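PDB 3L76: aspartokinase from Synechocystis, which probably catalyses the ATP-dependent phosphorylation of aspartate to 4-phospho-L-aspartate, an early step toward lysine and threonine, and binds both these amino acids in its ACT domains. Local coordinates for residues M388-V396 / I561-S569; M194-L205 / L432-L440. One frame throughout, in Å; residues are numbered along the deposited sequence. Where two conformers were deposited one is given.

Overall arrangement
Interaction 1 joins two ACT domains by the tips of their hairpins, and interaction 2 brings the amino acid kinase part, through residues 194-205, onto residues 432-440, where an ACT-region strand begins. Their centres lie about 15 Å apart, with helix 199-204 reaching from one to the other. At its end Glu204 probably hydrogen-bonds Ser392 through OE2 (OE2 to OG 2.6 Å) and the backbone of Glu393 through OE1 (OE1 to N 3.0 Å); OE2 also hydrogen-bonds Ser564 OG. Interaction 1 itself lines two lysine pockets, whereas the side chain of Glu201 in interaction 2 is about 12 Å from a bound lysine. This is consistent with lysine binding being felt in the kinase part.

Interaction 1: residues M388-V396 / I561-S569; sequences MISTSEVKV and IATSEIKIS. With LYS (lysine), chain E; LYS (lysine), chain F.
Lys395 stretches out to Glu565 of the last ACT domain, its CG set anti to its own carbonyl carbon (chi1 -80°) and the chain extended from there. CB and CG span the first part of the gap, and Lys395 CD then passes 3.8 Å from Glu565 OE1. Lys395 CE comes to 3.7 Å from Glu565 OE1. Lys395 NZ donates to Glu565 OE1 at 2.9 Å in a salt bridge. The ammonium arrives from above the carboxylate, 42° out of its plane. NZ is also paired with Glu265, and Glu565 OE2 with Lys357, which probably balances the charges around this pair. Ser392 and Ser564 sit at matching turns of two ACT-domain beta-hairpins, so the reverse pair forms as well: Lys567 NZ makes a long salt bridge with Glu393 OE2, 3.5 Å, with a water accepting from NZ and giving a weak bond to OE2. Between the two bridges Ser392 CB meets Ser564 CB at 3.4 Å, and both hydroxyls bond to Glu204 of helix 199-204. Within the strands themselves, Ser390 OG donates to Thr563 O at 2.8 Å, in the carbonyl plane and on a lone pair, while a second water donates to both Ser390 O and Thr563 O. Each turn also carries a bound lysine: one ligand NZ donates to Ser564 O at 2.8 Å, while the other lies near Ser392 O, modelled too close for a confident bond length.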
ATOM      1  N   MET A 388      -7.643  45.813  21.882  1.00 30.71           N
ATOM      2  CA  MET A 388      -8.646  44.812  22.172  1.00 22.35           C
ATOM      3  C   MET A 388      -8.457  43.540  21.334  1.00 29.70           C
ATOM      4  O   MET A 388      -7.815  43.569  20.284  1.00 25.42           O
ATOM      5  CB  MET A 388     -10.035  45.403  21.948  1.00 20.12           C
ATOM      6  CG  MET A 388     -10.380  46.510  22.921  1.00 28.21           C
ATOM      7  SD  MET A 388     -12.161  46.784  23.039  1.00 32.96           S
ATOM      8  CE  MET A 388     -12.502  47.497  21.435  1.00 29.57           C
ATOM      9  N   ILE A 389      -9.049  42.440  21.797  1.00 27.15           N
ATOM     10  CA  ILE A 389      -8.953  41.153  21.123  1.00 19.20           C
ATOM     11  C   ILE A 389     -10.242  40.366  21.190  1.00 29.84           C
ATOM     12  O   ILE A 389     -10.857  40.269  22.246  1.00 31.97           O
ATOM     13  CB  ILE A 389      -7.810  40.243  21.703  1.00 31.92           C
ATOM     14  CG1 ILE A 389      -6.472  40.975  21.703  1.00 32.20           C
ATOM     15  CG2 ILE A 389      -7.661  38.943  20.881  1.00 17.88           C
ATOM     16  CD1 ILE A 389      -5.379  40.239  22.448  1.00 28.03           C
ATOM     17  N   SER A 390     -10.620  39.771  20.059  1.00 19.51           N
ATOM     18  CA  SER A 390     -11.835  38.974  19.966  1.00 17.06           C
ATOM     19  C   SER A 390     -11.643  37.826  18.972  1.00 42.70           C
ATOM     20  O   SER A 390     -11.292  38.047  17.799  1.00 25.39           O
ATOM     21  CB  SER A 390     -13.003  39.853  19.522  1.00 14.62           C
ATOM     22  OG  SER A 390     -14.214  39.126  19.487  1.00 24.87           O
ATOM     23  N   THR A 391     -11.868  36.602  19.445  1.00 29.17           N
ATOM     24  CA  THR A 391     -11.811  35.432  18.583  1.00 20.55           C
ATOM     25  C   THR A 391     -13.174  34.853  18.189  1.00 35.24           C
ATOM     26  O   THR A 391     -14.144  34.894  18.951  1.00 29.71           O
ATOM     27  CB  THR A 391     -10.957  34.298  19.181  1.00 26.02           C
ATOM     28  OG1 THR A 391     -11.456  33.944  20.476  1.00 39.89           O
ATOM     29  CG2 THR A 391      -9.513  34.729  19.280  1.00 20.08           C
ATOM     30  N   SER A 392     -13.233  34.329  16.964  1.00 35.58           N
ATOM     31  CA  SER A 392     -14.300  33.404  16.581  1.00 32.35           C
ATOM     32  C   SER A 392     -13.673  32.026  16.360  1.00 33.60           C
ATOM     33  O   SER A 392     -12.594  31.744  16.879  1.00 29.49           O
ATOM     34  CB  SER A 392     -15.108  33.906  15.359  1.00 15.12           C
ATOM     35  OG  SER A 392     -14.316  34.014  14.184  1.00 43.00           O
ATOM     36  N   GLU A 393     -14.325  31.165  15.592  1.00 40.32           N
ATOM     37  CA  GLU A 393     -13.722  29.871  15.287  1.00 31.98           C
ATOM     38  C   GLU A 393     -12.556  29.990  14.314  1.00 27.77           C
ATOM     39  O   GLU A 393     -11.561  29.303  14.455  1.00 31.71           O
ATOM     40  CB  GLU A 393     -14.757  28.919  14.707  1.00 47.01           C
ATOM     41  CG  GLU A 393     -14.291  27.492  14.703  1.00 34.24           C
ATOM     42  CD  GLU A 393     -14.227  26.925  16.106  1.00 55.55           C
ATOM     43  OE1 GLU A 393     -13.112  26.745  16.641  1.00 60.56           O
ATOM     44  OE2 GLU A 393     -15.301  26.670  16.677  1.00 46.46           O
ATOM     45  N   VAL A 394     -12.674  30.912  13.364  1.00 21.67           N
ATOM     46  CA  VAL A 394     -11.730  30.994  12.260  0.52 25.25           C
ATOM     47  C   VAL A 394     -11.136  32.396  12.098  1.00 34.75           C
ATOM     48  O   VAL A 394     -10.408  32.684  11.135  1.00 41.77           O
ATOM     49  CB  VAL A 394     -12.383  30.512  10.938  0.52 40.33           C
ATOM     50  CG1 VAL A 394     -12.604  29.013  10.975  0.52  7.15           C
ATOM     51  CG2 VAL A 394     -13.701  31.230  10.702  0.52 48.45           C
ATOM     52  N   LYS A 395     -11.420  33.269  13.059  1.00 31.88           N
ATOM     53  CA  LYS A 395     -10.819  34.607  13.049  1.00 28.24           C
ATOM     54  C   LYS A 395     -10.269  34.993  14.396  1.00 26.41           C
ATOM     55  O   LYS A 395     -10.907  34.769  15.431  1.00 35.20           O
ATOM     56  CB  LYS A 395     -11.855  35.685  12.650  1.00 18.47           C
ATOM     57  CG  LYS A 395     -12.105  35.780  11.168  1.00 51.54           C
ATOM     58  CD  LYS A 395     -12.972  36.959  10.833  1.00 35.21           C
ATOM     59  CE  LYS A 395     -13.407  36.902   9.382  1.00 31.56           C
ATOM     60  NZ  LYS A 395     -14.104  38.154   8.974  1.00 38.58           N
ATOM     61  N   VAL A 396      -9.099  35.604  14.392  1.00 17.53           N
ATOM     62  CA  VAL A 396      -8.710  36.432  15.532  1.00 40.37           C
ATOM     63  C   VAL A 396      -8.694  37.919  15.131  1.00 31.64           C
ATOM     64  O   VAL A 396      -7.990  38.326  14.204  1.00 32.29           O
ATOM     65  CB  VAL A 396      -7.410  35.944  16.244  1.00 35.51           C
ATOM     66  CG1 VAL A 396      -6.530  35.193  15.299  1.00 45.49           C
ATOM     67  CG2 VAL A 396      -6.669  37.109  16.899  1.00 23.81           C
ATOM     68  N   ILE A 561     -18.089  37.742  26.571  1.00 42.72           N
ATOM     69  CA  ILE A 561     -18.656  37.773  25.228  1.00 24.37           C
ATOM     70  C   ILE A 561     -17.536  38.013  24.234  1.00 37.62           C
ATOM     71  O   ILE A 561     -16.627  38.805  24.496  1.00 24.61           O
ATOM     72  CB  ILE A 561     -19.684  38.904  25.058  1.00 26.08           C
ATOM     73  CG1 ILE A 561     -20.765  38.836  26.132  1.00 43.59           C
ATOM     74  CG2 ILE A 561     -20.295  38.869  23.672  1.00 29.02           C
ATOM     75  CD1 ILE A 561     -21.552  40.120  26.258  1.00 28.57           C
ATOM     76  N   ALA A 562     -17.607  37.316  23.100  1.00 36.96           N
ATOM     77  CA  ALA A 562     -16.654  37.499  21.998  1.00 39.15           C
ATOM     78  C   ALA A 562     -17.321  37.308  20.639  1.00 35.72           C
ATOM     79  O   ALA A 562     -18.256  36.530  20.481  1.00 30.88           O
ATOM     80  CB  ALA A 562     -15.447  36.571  22.142  1.00 34.09           C
ATOM     81  N   THR A 563     -16.815  38.003  19.640  1.00 32.37           N
ATOM     82  CA  THR A 563     -17.586  38.151  18.425  1.00 31.83           C
ATOM     83  C   THR A 563     -16.741  38.045  17.141  1.00 37.61           C
ATOM     84  O   THR A 563     -15.527  38.244  17.160  1.00 30.61           O
ATOM     85  CB  THR A 563     -18.359  39.488  18.509  1.00 32.21           C
ATOM     86  OG1 THR A 563     -19.767  39.257  18.398  1.00 45.18           O
ATOM     87  CG2 THR A 563     -17.887  40.463  17.492  1.00 15.30           C
ATOM     88  N   SER A 564     -17.382  37.654  16.047  1.00 32.29           N
ATOM     89  CA  SER A 564     -16.908  38.009  14.705  1.00 34.70           C
ATOM     90  C   SER A 564     -18.112  38.592  13.970  1.00 35.84           C
ATOM     91  O   SER A 564     -19.163  38.789  14.569  1.00 36.72           O
ATOM     92  CB  SER A 564     -16.308  36.810  13.963  1.00 35.47           C
ATOM     93  OG  SER A 564     -17.293  35.887  13.568  1.00 37.64           O
ATOM     94  N   GLU A 565     -17.987  38.885  12.688  1.00 32.59           N
ATOM     95  CA  GLU A 565     -19.138  39.448  11.974  1.00 32.29           C
ATOM     96  C   GLU A 565     -20.355  38.517  11.951  1.00 32.15           C
ATOM     97  O   GLU A 565     -21.477  38.976  11.790  1.00 28.57           O
ATOM     98  CB  GLU A 565     -18.773  39.843  10.540  1.00 40.88           C
ATOM     99  CG  GLU A 565     -17.580  40.787  10.416  1.00 19.48           C
ATOM    100  CD  GLU A 565     -16.265  40.074  10.585  1.00 30.77           C
ATOM    101  OE1 GLU A 565     -16.278  38.831  10.707  1.00 39.62           O
ATOM    102  OE2 GLU A 565     -15.224  40.757  10.575  1.00 26.04           O
ATOM    103  N   ILE A 566     -20.142  37.212  12.104  1.00 34.07           N
ATOM    104  CA  ILE A 566     -21.246  36.260  11.958  1.00 27.00           C
ATOM    105  C   ILE A 566     -21.346  35.239  13.091  1.00 37.95           C
ATOM    106  O   ILE A 566     -22.185  34.344  13.051  1.00 50.00           O
ATOM    107  CB  ILE A 566     -21.193  35.510  10.576  1.00 47.40           C
ATOM    108  CG1 ILE A 566     -20.077  34.464  10.541  1.00 47.79           C
ATOM    109  CG2 ILE A 566     -21.019  36.501   9.420  1.00 24.38           C
ATOM    110  CD1 ILE A 566     -20.016  33.697   9.225  1.00 23.24           C
ATOM    111  N   LYS A 567     -20.487  35.377  14.095  1.00 34.41           N
ATOM    112  CA  LYS A 567     -20.519  34.496  15.265  1.00 43.49           C
ATOM    113  C   LYS A 567     -20.519  35.307  16.548  1.00 37.24           C
ATOM    114  O   LYS A 567     -19.692  36.200  16.712  1.00 40.61           O
ATOM    115  CB  LYS A 567     -19.319  33.549  15.288  1.00 27.98           C
ATOM    116  CG  LYS A 567     -19.408  32.491  16.378  1.00 38.92           C
ATOM    117  CD  LYS A 567     -18.244  31.480  16.315  1.00 41.09           C
ATOM    118  CE  LYS A 567     -18.612  30.155  17.001  1.00 26.59           C
ATOM    119  NZ  LYS A 567     -17.408  29.362  17.334  1.00 51.74           N
ATOM    120  N   ILE A 568     -21.462  35.005  17.437  1.00 29.30           N
ATOM    121  CA  ILE A 568     -21.437  35.514  18.806  1.00 38.09           C
ATOM    122  C   ILE A 568     -21.279  34.338  19.763  1.00 41.80           C
ATOM    123  O   ILE A 568     -22.027  33.365  19.679  1.00 34.00           O
ATOM    124  CB  ILE A 568     -22.705  36.316  19.185  1.00 43.07           C
ATOM    125  CG1 ILE A 568     -22.950  37.461  18.201  1.00 43.97           C
ATOM    126  CG2 ILE A 568     -22.557  36.891  20.581  1.00 33.02           C
ATOM    127  CD1 ILE A 568     -24.411  37.849  18.077  1.00 35.88           C
ATOM    128  N   SER A 569     -20.277  34.422  20.636  1.00 26.41           N
ATOM    129  CA  SER A 569     -20.077  33.461  21.719  1.00 46.41           C
ATOM    130  C   SER A 569     -20.263  34.115  23.104  1.00 46.06           C
ATOM    131  O   SER A 569     -19.739  35.203  23.375  1.00 32.72           O
ATOM    132  CB  SER A 569     -18.672  32.857  21.643  1.00 26.13           C
ATOM    133  OG  SER A 569     -18.503  32.075  20.495  1.00 50.85           O
TER
HETATM  134  N   LYS E 603     -24.736  43.093  13.872  1.00 21.76           N
HETATM  135  CA  LYS E 603     -25.524  42.313  14.816  1.00 35.84           C
HETATM  136  C   LYS E 603     -26.236  43.249  15.802  1.00 51.63           C
HETATM  137  O   LYS E 603     -26.045  44.475  15.771  1.00 31.17           O
HETATM  138  CB  LYS E 603     -24.652  41.286  15.552  1.00 32.33           C
HETATM  139  CG  LYS E 603     -23.424  41.872  16.284  1.00 25.28           C
HETATM  140  CD  LYS E 603     -22.616  40.763  16.990  1.00 39.93           C
HETATM  141  CE  LYS E 603     -21.773  39.956  16.005  1.00 25.09           C
HETATM  142  NZ  LYS E 603     -20.895  40.865  15.186  1.00 35.58           N
HETATM  143  OXT LYS E 603     -27.036  42.806  16.631  1.00 29.33           O
HETATM  144  N   LYS F 604      -6.218  27.508  18.112  1.00 21.46           N
HETATM  145  CA  LYS F 604      -5.464  28.711  17.738  1.00 21.10           C
HETATM  146  C   LYS F 604      -4.184  28.903  18.538  1.00 42.55           C
HETATM  147  O   LYS F 604      -4.037  28.305  19.630  1.00 25.67           O
HETATM  148  CB  LYS F 604      -6.353  29.962  17.842  1.00 26.87           C
HETATM  149  CG  LYS F 604      -7.520  29.971  16.858  1.00 27.23           C
HETATM  150  CD  LYS F 604      -8.609  30.962  17.241  1.00 31.58           C
HETATM  151  CE  LYS F 604      -9.576  30.356  18.238  1.00 48.78           C
HETATM  152  NZ  LYS F 604     -10.974  30.290  17.715  1.00 28.67           N
HETATM  153  OXT LYS F 604      -3.290  29.661  18.081  1.00 21.86           O
HETATM  154  O   HOH W   1     -13.169  37.562  15.631  1.00 25.74           O
HETATM  155  O   HOH W   2     -15.215  29.466  18.610  1.00 46.71           O

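Interaction 2: residues M194-L205 / L432-L440; sequences MAEITCDEMLEL and LPAVRGVAL
In Arg436, chi1 of -176° turns CG away from the backbone N and the chain then bends at chi2 and chi3, which lays its guanidinium beside Glu201; the glutamate, extended beyond CG, reaches out from helix 199-204 to meet it. Arg436 NH1 donates to Glu201 OE2 at 3.0 Å in a nearly straight hydrogen bond (165°) that is part of a salt bridge, although that oxygen is crowded in the model and its exact place is less sure. OE2 lies at the edge of the guanidinium, in its plane, while the carboxylate is turned 78° against it. Over one face of the guanidinium, offset toward the rim, sits the carbonyl oxygen of Glu196. Nonpolar neighbours cover the arginine stem: Ile197 CG1 packs on Arg436 CD at 3.8 Å, and Met194 SD lies 4.1 Å from Arg436 CG.

Further along, Gly437 has no side chain, and two hydrophobic ends close in on its CA, Met194 CE at 4.2 Å and Leu205 CD1 at 4.1 Å. Arg436 and Gly437 together face Val533, forming a classic beta bulge, so the kinase part rests on the bulged start of strand 437-453 of the ACT region.

Glu201 also belongs to a capping box: its N donates to Thr198 OG1, and its OE2 accepts from Thr198 N at 3.0 Å, with both side-chain oxygens less surely placed. Its other oxygen, OE1, accepts from Ser535 N. Replacing Arg436 by alanine removes the guanidinium and would probably leave the Glu201 carboxylate without its charged mate and a gap beside Ile197 and Met194. Set between the guanidinium and the amino end of helix 199-204, the buried carboxylate is likely to be favoured in its ionised form, one acid serving helix cap and domain contact together.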
ATOM      1  N   MET A 194     -30.446  21.144   8.036  1.00 53.50           N
ATOM      2  CA  MET A 194     -30.287  22.328   7.209  1.00 54.68           C
ATOM      3  C   MET A 194     -30.401  21.955   5.749  1.00 67.88           C
ATOM      4  O   MET A 194     -29.811  20.967   5.297  1.00 49.15           O
ATOM      5  CB  MET A 194     -28.924  22.974   7.437  1.00 53.19           C
ATOM      6  CG  MET A 194     -28.653  23.418   8.855  1.00 55.44           C
ATOM      7  SD  MET A 194     -27.079  24.276   8.986  1.00 61.50           S
ATOM      8  CE  MET A 194     -27.029  24.636  10.741  1.00 63.38           C
ATOM      9  N   ALA A 195     -31.155  22.750   5.002  1.00 58.78           N
ATOM     10  CA  ALA A 195     -31.164  22.588   3.552  1.00 69.55           C
ATOM     11  C   ALA A 195     -29.921  23.257   2.968  1.00 63.73           C
ATOM     12  O   ALA A 195     -29.203  22.672   2.157  1.00 56.46           O
ATOM     13  CB  ALA A 195     -32.425  23.186   2.951  1.00 43.23           C
ATOM     14  N   GLU A 196     -29.677  24.486   3.414  1.00 65.05           N
ATOM     15  CA  GLU A 196     -28.580  25.305   2.922  1.00 60.12           C
ATOM     16  C   GLU A 196     -27.770  25.860   4.068  1.00 61.98           C
ATOM     17  O   GLU A 196     -28.306  26.165   5.126  1.00 56.80           O
ATOM     18  CB  GLU A 196     -29.110  26.490   2.109  1.00 52.37           C
ATOM     19  CG  GLU A 196     -29.355  26.189   0.642  1.00 81.54           C
ATOM     20  CD  GLU A 196     -29.509  27.450  -0.185  1.00109.47           C
ATOM     21  OE1 GLU A 196     -29.387  28.551   0.395  1.00 98.62           O
ATOM     22  OE2 GLU A 196     -29.746  27.336  -1.409  1.00128.02           O
ATOM     23  N   ILE A 197     -26.470  26.001   3.847  1.00 61.10           N
ATOM     24  CA  ILE A 197     -25.613  26.719   4.775  1.00 43.07           C
ATOM     25  C   ILE A 197     -24.491  27.357   3.966  1.00 43.42           C
ATOM     26  O   ILE A 197     -24.053  26.786   2.966  1.00 57.27           O
ATOM     27  CB  ILE A 197     -25.032  25.800   5.868  1.00 28.64           C
ATOM     28  CG1 ILE A 197     -24.304  26.643   6.927  1.00 42.27           C
ATOM     29  CG2 ILE A 197     -24.085  24.765   5.265  1.00 26.34           C
ATOM     30  CD1 ILE A 197     -23.694  25.848   8.071  1.00 41.64           C
ATOM     31  N   THR A 198     -24.039  28.545   4.367  1.00 33.18           N
ATOM     32  CA  THR A 198     -22.937  29.183   3.649  1.00 51.10           C
ATOM     33  C   THR A 198     -21.590  28.618   4.087  1.00 46.71           C
ATOM     34  O   THR A 198     -21.443  28.127   5.203  1.00 51.61           O
ATOM     35  CB  THR A 198     -22.916  30.735   3.791  1.00 44.13           C
ATOM     36  OG1 THR A 198     -22.457  31.111   5.094  1.00 40.82           O
ATOM     37  CG2 THR A 198     -24.277  31.338   3.529  1.00 26.15           C
ATOM     38  N   CYS A 199     -20.613  28.668   3.191  1.00 34.38           N
ATOM     39  CA  CYS A 199     -19.263  28.270   3.533  1.00 34.25           C
ATOM     40  C   CYS A 199     -18.854  28.957   4.825  1.00 41.63           C
ATOM     41  O   CYS A 199     -18.407  28.306   5.775  1.00 51.14           O
ATOM     42  CB  CYS A 199     -18.288  28.639   2.409  1.00 40.49           C
ATOM     43  SG  CYS A 199     -18.522  27.665   0.889  1.00 41.50           S
ATOM     44  N   ASP A 200     -19.017  30.274   4.863  1.00 42.50           N
ATOM     45  CA  ASP A 200     -18.574  31.040   6.013  1.00 42.24           C
ATOM     46  C   ASP A 200     -19.284  30.589   7.287  1.00 54.80           C
ATOM     47  O   ASP A 200     -18.653  30.455   8.338  1.00 24.76           O
ATOM     48  CB  ASP A 200     -18.731  32.537   5.763  1.00 30.15           C
ATOM     49  CG  ASP A 200     -17.632  33.091   4.886  1.00 44.91           C
ATOM     50  OD1 ASP A 200     -16.520  32.534   4.919  1.00 46.26           O
ATOM     51  OD2 ASP A 200     -17.862  34.083   4.173  1.00 50.69           O
ATOM     52  N   GLU A 201     -20.582  30.326   7.175  1.00 33.91           N
ATOM     53  CA  GLU A 201     -21.355  29.830   8.297  1.00 45.18           C
ATOM     54  C   GLU A 201     -20.831  28.475   8.697  1.00 38.69           C
ATOM     55  O   GLU A 201     -20.690  28.188   9.874  1.00 50.69           O
ATOM     56  CB  GLU A 201     -22.844  29.735   7.948  1.00 40.03           C
ATOM     57  CG  GLU A 201     -23.519  31.077   7.733  1.00 42.44           C
ATOM     58  CD  GLU A 201     -24.935  30.946   7.226  1.00 59.37           C
ATOM     59  OE1 GLU A 201     -25.691  31.929   7.336  1.00 55.55           O
ATOM     60  OE2 GLU A 201     -25.288  29.867   6.714  1.00 62.67           O
ATOM     61  N   MET A 202     -20.540  27.643   7.703  1.00 59.22           N
ATOM     62  CA  MET A 202     -20.089  26.282   7.951  1.00 38.96           C
ATOM     63  C   MET A 202     -18.761  26.319   8.679  1.00 50.92           C
ATOM     64  O   MET A 202     -18.496  25.502   9.559  1.00 34.70           O
ATOM     65  CB  MET A 202     -19.960  25.516   6.638  1.00 50.63           C
ATOM     66  CG  MET A 202     -19.635  24.024   6.792  1.00 37.65           C
ATOM     67  SD  MET A 202     -20.919  23.093   7.637  1.00 48.44           S
ATOM     68  CE  MET A 202     -20.097  22.662   9.172  1.00 57.42           C
ATOM     69  N   LEU A 203     -17.929  27.282   8.307  1.00 49.82           N
ATOM     70  CA  LEU A 203     -16.647  27.468   8.963  1.00 33.29           C
ATOM     71  C   LEU A 203     -16.821  27.922  10.418  1.00 46.43           C
ATOM     72  O   LEU A 203     -16.192  27.380  11.317  1.00 36.91           O
ATOM     73  CB  LEU A 203     -15.775  28.456   8.178  1.00 41.14           C
ATOM     74  CG  LEU A 203     -15.269  27.964   6.809  1.00 43.39           C
ATOM     75  CD1 LEU A 203     -14.591  29.068   6.013  1.00 23.68           C
ATOM     76  CD2 LEU A 203     -14.310  26.799   6.968  1.00 30.27           C
ATOM     77  N   GLU A 204     -17.685  28.899  10.655  1.00 50.38           N
ATOM     78  CA  GLU A 204     -17.888  29.369  12.023  1.00 56.87           C
ATOM     79  C   GLU A 204     -18.586  28.309  12.872  1.00 61.16           C
ATOM     80  O   GLU A 204     -18.458  28.310  14.091  1.00 49.95           O
ATOM     81  CB  GLU A 204     -18.650  30.699  12.072  1.00 42.85           C
ATOM     82  CG  GLU A 204     -17.841  31.911  11.616  1.00 30.71           C
ATOM     83  CD  GLU A 204     -16.717  32.291  12.584  1.00 43.77           C
ATOM     84  OE1 GLU A 204     -16.397  31.508  13.496  1.00 38.44           O
ATOM     85  OE2 GLU A 204     -16.126  33.376  12.418  1.00 30.78           O
ATOM     86  N   LEU A 205     -19.307  27.400  12.218  1.00 52.22           N
ATOM     87  CA  LEU A 205     -19.991  26.309  12.911  1.00 52.14           C
ATOM     88  C   LEU A 205     -19.259  24.985  12.681  1.00 64.10           C
ATOM     89  O   LEU A 205     -19.874  23.920  12.665  1.00 40.46           O
ATOM     90  CB  LEU A 205     -21.454  26.191  12.454  1.00 35.48           C
ATOM     91  CG  LEU A 205     -22.410  27.322  12.856  1.00 54.56           C
ATOM     92  CD1 LEU A 205     -23.659  27.393  11.963  1.00 30.98           C
ATOM     93  CD2 LEU A 205     -22.802  27.211  14.330  1.00 44.49           C
ATOM     94  N   LEU A 432     -31.385  36.596   3.843  1.00 70.87           N
ATOM     95  CA  LEU A 432     -30.484  35.797   4.679  1.00 86.46           C
ATOM     96  C   LEU A 432     -30.888  35.861   6.157  1.00 82.49           C
ATOM     97  O   LEU A 432     -31.036  36.952   6.708  1.00107.69           O
ATOM     98  CB  LEU A 432     -29.037  36.275   4.508  1.00 80.65           C
ATOM     99  CG  LEU A 432     -27.939  35.246   4.210  1.00 88.85           C
ATOM    100  CD1 LEU A 432     -27.693  34.327   5.395  1.00 96.48           C
ATOM    101  CD2 LEU A 432     -28.275  34.435   2.969  1.00 93.89           C
ATOM    102  N   PRO A 433     -31.057  34.693   6.809  1.00 83.24           N
ATOM    103  CA  PRO A 433     -31.536  34.706   8.199  1.00 78.77           C
ATOM    104  C   PRO A 433     -30.483  35.229   9.168  1.00 72.82           C
ATOM    105  O   PRO A 433     -29.287  35.114   8.891  1.00 70.11           O
ATOM    106  CB  PRO A 433     -31.806  33.222   8.500  1.00 73.43           C
ATOM    107  CG  PRO A 433     -31.648  32.493   7.198  1.00 75.97           C
ATOM    108  CD  PRO A 433     -30.745  33.328   6.359  1.00 85.35           C
ATOM    109  N   ALA A 434     -30.921  35.774  10.299  1.00 66.79           N
ATOM    110  CA  ALA A 434     -29.992  36.294  11.293  1.00 55.53           C
ATOM    111  C   ALA A 434     -29.109  35.195  11.893  1.00 55.19           C
ATOM    112  O   ALA A 434     -27.895  35.361  12.004  1.00 47.08           O
ATOM    113  CB  ALA A 434     -30.747  37.028  12.385  1.00 63.38           C
ATOM    114  N   VAL A 435     -29.731  34.083  12.283  1.00 42.05           N
ATOM    115  CA  VAL A 435     -29.019  32.953  12.870  1.00 47.13           C
ATOM    116  C   VAL A 435     -29.283  31.668  12.080  1.00 52.84           C
ATOM    117  O   VAL A 435     -30.419  31.375  11.735  1.00 50.36           O
ATOM    118  CB  VAL A 435     -29.435  32.751  14.343  1.00 49.62           C
ATOM    119  CG1 VAL A 435     -29.059  31.358  14.846  1.00 38.87           C
ATOM    120  CG2 VAL A 435     -28.817  33.839  15.215  1.00 57.71           C
ATOM    121  N   ARG A 436     -28.234  30.902  11.792  1.00 61.43           N
ATOM    122  CA  ARG A 436     -28.387  29.647  11.061  1.00 58.79           C
ATOM    123  C   ARG A 436     -28.296  28.413  11.963  1.00 52.04           C
ATOM    124  O   ARG A 436     -29.011  27.440  11.765  1.00 59.80           O
ATOM    125  CB  ARG A 436     -27.357  29.553   9.940  1.00 68.80           C
ATOM    126  CG  ARG A 436     -27.506  28.325   9.063  1.00 65.48           C
ATOM    127  CD  ARG A 436     -27.429  28.710   7.602  1.00 67.64           C
ATOM    128  NE  ARG A 436     -28.741  28.964   7.013  1.00 63.43           N
ATOM    129  CZ  ARG A 436     -28.940  29.622   5.876  1.00 63.48           C
ATOM    130  NH1 ARG A 436     -27.918  30.124   5.199  1.00 53.34           N
ATOM    131  NH2 ARG A 436     -30.172  29.793   5.418  1.00 76.69           N
ATOM    132  N   GLY A 437     -27.402  28.454  12.943  1.00 45.44           N
ATOM    133  CA  GLY A 437     -27.263  27.365  13.890  1.00 51.11           C
ATOM    134  C   GLY A 437     -26.607  27.821  15.178  1.00 58.67           C
ATOM    135  O   GLY A 437     -26.046  28.909  15.242  1.00 54.81           O
ATOM    136  N   VAL A 438     -26.675  26.991  16.210  1.00 55.90           N
ATOM    137  CA  VAL A 438     -26.115  27.345  17.504  1.00 58.33           C
ATOM    138  C   VAL A 438     -25.337  26.163  18.047  1.00 66.47           C
ATOM    139  O   VAL A 438     -25.581  25.029  17.656  1.00 48.52           O
ATOM    140  CB  VAL A 438     -27.214  27.758  18.516  1.00 52.30           C
ATOM    141  CG1 VAL A 438     -27.953  28.982  18.020  1.00 54.53           C
ATOM    142  CG2 VAL A 438     -28.176  26.617  18.743  1.00 31.93           C
ATOM    143  N   ALA A 439     -24.397  26.424  18.946  1.00 61.74           N
ATOM    144  CA  ALA A 439     -23.532  25.361  19.433  1.00 49.60           C
ATOM    145  C   ALA A 439     -23.029  25.605  20.857  1.00 58.90           C
ATOM    146  O   ALA A 439     -23.060  26.724  21.365  1.00 54.94           O
ATOM    147  CB  ALA A 439     -22.370  25.150  18.482  1.00 26.10           C
ATOM    148  N   LEU A 440     -22.551  24.535  21.477  1.00 41.91           N
ATOM    149  CA  LEU A 440     -22.154  24.548  22.860  1.00 40.42           C
ATOM    150  C   LEU A 440     -20.829  23.837  23.069  1.00 58.00           C
ATOM    151  O   LEU A 440     -20.663  22.712  22.632  1.00 54.81           O
ATOM    152  CB  LEU A 440     -23.211  23.845  23.710  1.00 43.67           C
ATOM    153  CG  LEU A 440     -22.933  23.916  25.225  1.00 59.37           C
ATOM    154  CD1 LEU A 440     -23.177  25.326  25.774  1.00 49.15           C
ATOM    155  CD2 LEU A 440     -23.759  22.909  25.989  1.00 66.04           C
TER